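Local coordinates for activated BY transcription factor SSRB (Salmonella enterica, PDB 2WNW), which belongs to glycosyl hydrolase family 30, pairing a TIM-barrel domain with a beta-sandwich domain, and is encoded by a gene activated by the transcription factor SsrB, at residues Trp269-Gln279 / Thr312-Ser323. Sequence-based numbering, arbitrary orientation.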
loop_
_atom_site.group_PDB
_atom_site.type_symbol
_atom_site.label_atom_id
_atom_site.label_comp_id
_atom_site.label_asym_id
_atom_site.label_seq_id
_atom_site.Cartn_x
_atom_site.Cartn_y
_atom_site.Cartn_z
ATOM N N TRP A 269 -8.431 5.922 -14.033
ATOM C CA TRP A 269 -8.472 4.603 -13.402
ATOM C C TRP A 269 -8.917 3.447 -14.287
ATOM O O TRP A 269 -9.155 2.350 -13.792
ATOM C CB TRP A 269 -9.395 4.643 -12.173
ATOM C CG TRP A 269 -10.890 4.738 -12.474
ATOM C CD1 TRP A 269 -11.536 4.340 -13.617
ATOM C CD2 TRP A 269 -11.919 5.170 -11.570
ATOM N NE1 TRP A 269 -12.898 4.492 -13.476
ATOM C CE2 TRP A 269 -13.160 4.999 -12.230
ATOM C CE3 TRP A 269 -11.913 5.682 -10.263
ATOM C CZ2 TRP A 269 -14.384 5.321 -11.626
ATOM C CZ3 TRP A 269 -13.137 6.002 -9.661
ATOM C CH2 TRP A 269 -14.349 5.820 -10.345
ATOM N N TYR A 270 -9.008 3.674 -15.590
ATOM C CA TYR A 270 -9.524 2.645 -16.483
ATOM C C TYR A 270 -8.788 1.313 -16.626
ATOM O O TYR A 270 -9.339 0.382 -17.213
ATOM C CB TYR A 270 -9.800 3.268 -17.856
ATOM C CG TYR A 270 -10.761 4.444 -17.765
ATOM C CD1 TYR A 270 -10.338 5.741 -18.053
ATOM C CD2 TYR A 270 -12.082 4.262 -17.354
ATOM C CE1 TYR A 270 -11.209 6.830 -17.934
ATOM C CE2 TYR A 270 -12.959 5.341 -17.231
ATOM C CZ TYR A 270 -12.514 6.622 -17.522
ATOM O OH TYR A 270 -13.373 7.690 -17.398
ATOM N N THR A 271 -7.572 1.200 -16.098
ATOM C CA THR A 271 -6.854 -0.075 -16.176
ATOM C C THR A 271 -6.634 -0.701 -14.792
ATOM O O THR A 271 -5.852 -1.639 -14.638
ATOM C CB THR A 271 -5.486 0.057 -16.888
ATOM O OG1 THR A 271 -4.662 1.002 -16.198
ATOM C CG2 THR A 271 -5.685 0.499 -18.339
ATOM N N GLY A 272 -7.328 -0.183 -13.787
ATOM C CA GLY A 272 -7.191 -0.752 -12.458
ATOM C C GLY A 272 -6.472 0.097 -11.428
ATOM O O GLY A 272 -6.175 1.271 -11.657
ATOM N N ASP A 273 -6.176 -0.532 -10.292
ATOM C CA ASP A 273 -5.529 0.114 -9.152
ATOM C C ASP A 273 -4.148 0.720 -9.399
ATOM O O ASP A 273 -3.997 1.942 -9.420
ATOM C CB ASP A 273 -5.431 -0.877 -7.981
ATOM C CG ASP A 273 -6.787 -1.422 -7.543
ATOM O OD1 ASP A 273 -7.828 -0.941 -8.045
ATOM O OD2 ASP A 273 -6.810 -2.336 -6.683
ATOM N N HIS A 274 -3.143 -0.138 -9.552
ATOM C CA HIS A 274 -1.765 0.301 -9.774
ATOM C C HIS A 274 -1.348 1.401 -8.799
ATOM O O HIS A 274 -0.616 2.320 -9.162
ATOM C CB HIS A 274 -1.600 0.785 -11.218
ATOM C CG HIS A 274 -1.728 -0.310 -12.231
ATOM N ND1 HIS A 274 -0.829 -1.351 -12.314
ATOM C CD2 HIS A 274 -2.668 -0.548 -13.177
ATOM C CE1 HIS A 274 -1.211 -2.185 -13.265
ATOM N NE2 HIS A 274 -2.325 -1.721 -13.804
ATOM N N PHE A 275 -1.796 1.290 -7.553
ATOM C CA PHE A 275 -1.485 2.299 -6.544
ATOM C C PHE A 275 0.014 2.492 -6.309
ATOM O O PHE A 275 0.462 3.600 -6.018
ATOM C CB PHE A 275 -2.171 1.953 -5.211
ATOM C CG PHE A 275 -3.675 1.811 -5.310
ATOM C CD1 PHE A 275 -4.450 2.814 -5.893
ATOM C CD2 PHE A 275 -4.311 0.679 -4.811
ATOM C CE1 PHE A 275 -5.844 2.686 -5.977
ATOM C CE2 PHE A 275 -5.703 0.537 -4.888
ATOM C CZ PHE A 275 -6.472 1.545 -5.474
ATOM N N SER A 276 0.785 1.416 -6.432
ATOM C CA SER A 276 2.227 1.488 -6.214
ATOM C C SER A 276 2.944 2.499 -7.105
ATOM O O SER A 276 3.962 3.068 -6.702
ATOM C CB SER A 276 2.864 0.106 -6.397
ATOM O OG SER A 276 2.524 -0.757 -5.328
ATOM N N GLN A 277 2.426 2.729 -8.310
ATOM C CA GLN A 277 3.070 3.684 -9.208
ATOM C C GLN A 277 2.856 5.117 -8.739
ATOM O O GLN A 277 3.710 5.978 -8.949
ATOM C CB GLN A 277 2.580 3.489 -10.647
ATOM C CG GLN A 277 3.100 2.184 -11.250
ATOM C CD GLN A 277 2.988 2.132 -12.755
ATOM O OE1 GLN A 277 3.298 3.103 -13.447
ATOM N NE2 GLN A 277 2.559 0.984 -13.277
ATOM N N ILE A 278 1.723 5.372 -8.094
ATOM C CA ILE A 278 1.458 6.705 -7.563
ATOM C C ILE A 278 2.435 6.929 -6.412
ATOM O O ILE A 278 3.102 7.961 -6.335
ATOM C CB ILE A 278 0.033 6.830 -6.994
ATOM C CG1 ILE A 278 -1.004 6.539 -8.077
ATOM C CG2 ILE A 278 -0.180 8.243 -6.448
ATOM C CD1 ILE A 278 -2.419 6.539 -7.546
ATOM N N GLN A 279 2.523 5.940 -5.524
ATOM C CA GLN A 279 3.407 6.023 -4.365
ATOM C C GLN A 279 4.878 6.210 -4.726
ATOM O O GLN A 279 5.578 7.005 -4.094
ATOM C CB GLN A 279 3.247 4.781 -3.488
ATOM C CG GLN A 279 4.025 4.866 -2.190
ATOM C CD GLN A 279 3.398 4.039 -1.094
ATOM O OE1 GLN A 279 3.375 2.810 -1.163
ATOM N NE2 GLN A 279 2.870 4.713 -0.076
ATOM N N THR A 312 -16.159 0.638 -6.722
ATOM C CA THR A 312 -15.170 1.194 -7.642
ATOM C C THR A 312 -14.709 2.590 -7.235
ATOM O O THR A 312 -13.509 2.858 -7.191
ATOM C CB THR A 312 -15.716 1.217 -9.089
ATOM O OG1 THR A 312 -15.942 -0.132 -9.523
ATOM C CG2 THR A 312 -14.732 1.890 -10.037
ATOM N N TYR A 313 -15.654 3.472 -6.921
ATOM C CA TYR A 313 -15.301 4.830 -6.526
ATOM C C TYR A 313 -14.540 4.879 -5.205
ATOM O O TYR A 313 -13.467 5.484 -5.123
ATOM C CB TYR A 313 -16.555 5.712 -6.419
ATOM C CG TYR A 313 -16.950 6.383 -7.719
ATOM C CD1 TYR A 313 -17.695 5.705 -8.687
ATOM C CD2 TYR A 313 -16.543 7.690 -7.996
ATOM C CE1 TYR A 313 -18.023 6.317 -9.904
ATOM C CE2 TYR A 313 -16.858 8.307 -9.206
ATOM C CZ TYR A 313 -17.597 7.618 -10.153
ATOM O OH TYR A 313 -17.896 8.233 -11.345
ATOM N N LEU A 314 -15.088 4.248 -4.170
ATOM C CA LEU A 314 -14.437 4.265 -2.862
ATOM C C LEU A 314 -13.070 3.591 -2.859
ATOM O O LEU A 314 -12.114 4.120 -2.296
ATOM C CB LEU A 314 -15.338 3.613 -1.809
ATOM C CG LEU A 314 -16.574 4.423 -1.407
ATOM C CD1 LEU A 314 -17.475 3.570 -0.522
ATOM C CD2 LEU A 314 -16.146 5.696 -0.676
ATOM N N HIS A 315 -12.980 2.425 -3.491
ATOM C CA HIS A 315 -11.726 1.682 -3.541
ATOM C C HIS A 315 -10.616 2.470 -4.230
ATOM O O HIS A 315 -9.492 2.530 -3.732
ATOM C CB HIS A 315 -11.933 0.346 -4.263
ATOM C CG HIS A 315 -10.687 -0.478 -4.384
ATOM N ND1 HIS A 315 -10.108 -1.118 -3.309
ATOM C CD2 HIS A 315 -9.902 -0.754 -5.453
ATOM C CE1 HIS A 315 -9.019 -1.751 -3.710
ATOM N NE2 HIS A 315 -8.871 -1.546 -5.007
ATOM N N ASP A 316 -10.920 3.082 -5.371
ATOM C CA ASP A 316 -9.891 3.834 -6.073
ATOM C C ASP A 316 -9.513 5.116 -5.342
ATOM O O ASP A 316 -8.334 5.461 -5.251
ATOM C CB ASP A 316 -10.332 4.157 -7.505
ATOM C CG ASP A 316 -9.158 4.522 -8.392
ATOM O OD1 ASP A 316 -8.938 5.727 -8.650
ATOM O OD2 ASP A 316 -8.439 3.595 -8.810
ATOM N N MET A 317 -10.507 5.824 -4.811
ATOM C CA MET A 317 -10.232 7.061 -4.088
ATOM C C MET A 317 -9.355 6.831 -2.861
ATOM O O MET A 317 -8.368 7.540 -2.650
ATOM C CB MET A 317 -11.543 7.727 -3.667
ATOM C CG MET A 317 -12.364 8.231 -4.844
ATOM S SD MET A 317 -13.971 8.870 -4.342
ATOM C CE MET A 317 -13.534 10.528 -3.800
ATOM N N ILE A 318 -9.709 5.840 -2.050
ATOM C CA ILE A 318 -8.933 5.544 -0.852
ATOM C C ILE A 318 -7.501 5.165 -1.217
ATOM O O ILE A 318 -6.549 5.694 -0.647
ATOM C CB ILE A 318 -9.592 4.411 -0.030
ATOM C CG1 ILE A 318 -10.927 4.910 0.539
ATOM C CG2 ILE A 318 -8.662 3.961 1.092
ATOM C CD1 ILE A 318 -11.772 3.832 1.199
ATOM N N GLY A 319 -7.351 4.261 -2.180
ATOM C CA GLY A 319 -6.022 3.849 -2.595
ATOM C C GLY A 319 -5.179 4.992 -3.142
ATOM O O GLY A 319 -3.994 5.111 -2.820
ATOM N N ASN A 320 -5.785 5.833 -3.975
ATOM C CA ASN A 320 -5.072 6.962 -4.558
ATOM C C ASN A 320 -4.533 7.892 -3.479
ATOM O O ASN A 320 -3.348 8.212 -3.461
ATOM C CB ASN A 320 -5.994 7.756 -5.496
ATOM C CG ASN A 320 -6.262 7.035 -6.803
ATOM O OD1 ASN A 320 -7.090 7.466 -7.606
ATOM N ND2 ASN A 320 -5.560 5.938 -7.025
ATOM N N PHE A 321 -5.402 8.320 -2.571
ATOM C CA PHE A 321 -4.965 9.231 -1.521
ATOM C C PHE A 321 -3.956 8.616 -0.558
ATOM O O PHE A 321 -3.041 9.300 -0.102
ATOM C CB PHE A 321 -6.184 9.801 -0.792
ATOM C CG PHE A 321 -6.936 10.819 -1.607
ATOM C CD1 PHE A 321 -6.327 12.018 -1.974
ATOM C CD2 PHE A 321 -8.233 10.570 -2.042
ATOM C CE1 PHE A 321 -6.997 12.954 -2.760
ATOM C CE2 PHE A 321 -8.914 11.500 -2.831
ATOM C CZ PHE A 321 -8.295 12.694 -3.191
ATOM N N LYS A 322 -4.096 7.329 -0.255
ATOM C CA LYS A 322 -3.132 6.685 0.632
ATOM C C LYS A 322 -1.781 6.614 -0.073
ATOM O O LYS A 322 -0.735 6.567 0.573
ATOM C CB LYS A 322 -3.573 5.263 0.989
ATOM C CG LYS A 322 -4.732 5.195 1.961
ATOM C CD LYS A 322 -4.354 4.411 3.213
ATOM C CE LYS A 322 -3.229 5.071 3.981
ATOM N NZ LYS A 322 -2.832 4.287 5.195
ATOM N N SER A 323 -1.811 6.619 -1.402
ATOM C CA SER A 323 -0.591 6.511 -2.195
ATOM C C SER A 323 0.076 7.810 -2.652
ATOM O O SER A 323 1.102 7.760 -3.324
ATOM C CB SER A 323 -0.860 5.623 -3.411
ATOM O OG SER A 323 -1.348 4.365 -2.981
HETATM O O HOH W 1 -9.315 1.045 -9.076
#
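On the outer layer of the TIM barrel, the loop after strand 264-268 and the start of helix 275-284 pack against the neighbouring barrel helix 305-322, the short helical segments running 28° apart. Phe275 is the knob, set among His315, Asp316, Gly319 and Asn320. Gly319 CA lies over one face of its ring, 3.7 Å from the ring centroid, and Asp273 CB lies over the opposite face, toward the rim; the absence of a side chain at Gly319 permits this closeness. The Phe275 edge also points toward the face of His315 in an offset edge-to-face pair. His315 CG lies anti to its backbone N, which carries the ring out to Asp273, and NE2 donates to OD2 at 2.8 Å in a nearly straight bond (172°), meeting the carboxylate from above its plane. Farther along, Trp269 turns its edge to Tyr313, CH2 standing over the centre of that face in a T-shaped pair (planes at 83°), while Thr312 CG2 makes a CH-pi contact with the indole. A water donates to both Asp273 OD1 and Asp316 OD2, 4.6 Å apart. If both carboxylates are charged, this water, the Lys242-Asp316 salt bridge and Asp273 OD2's bonds from His315 and Asn391 N of the second subunit probably ease their repulsion.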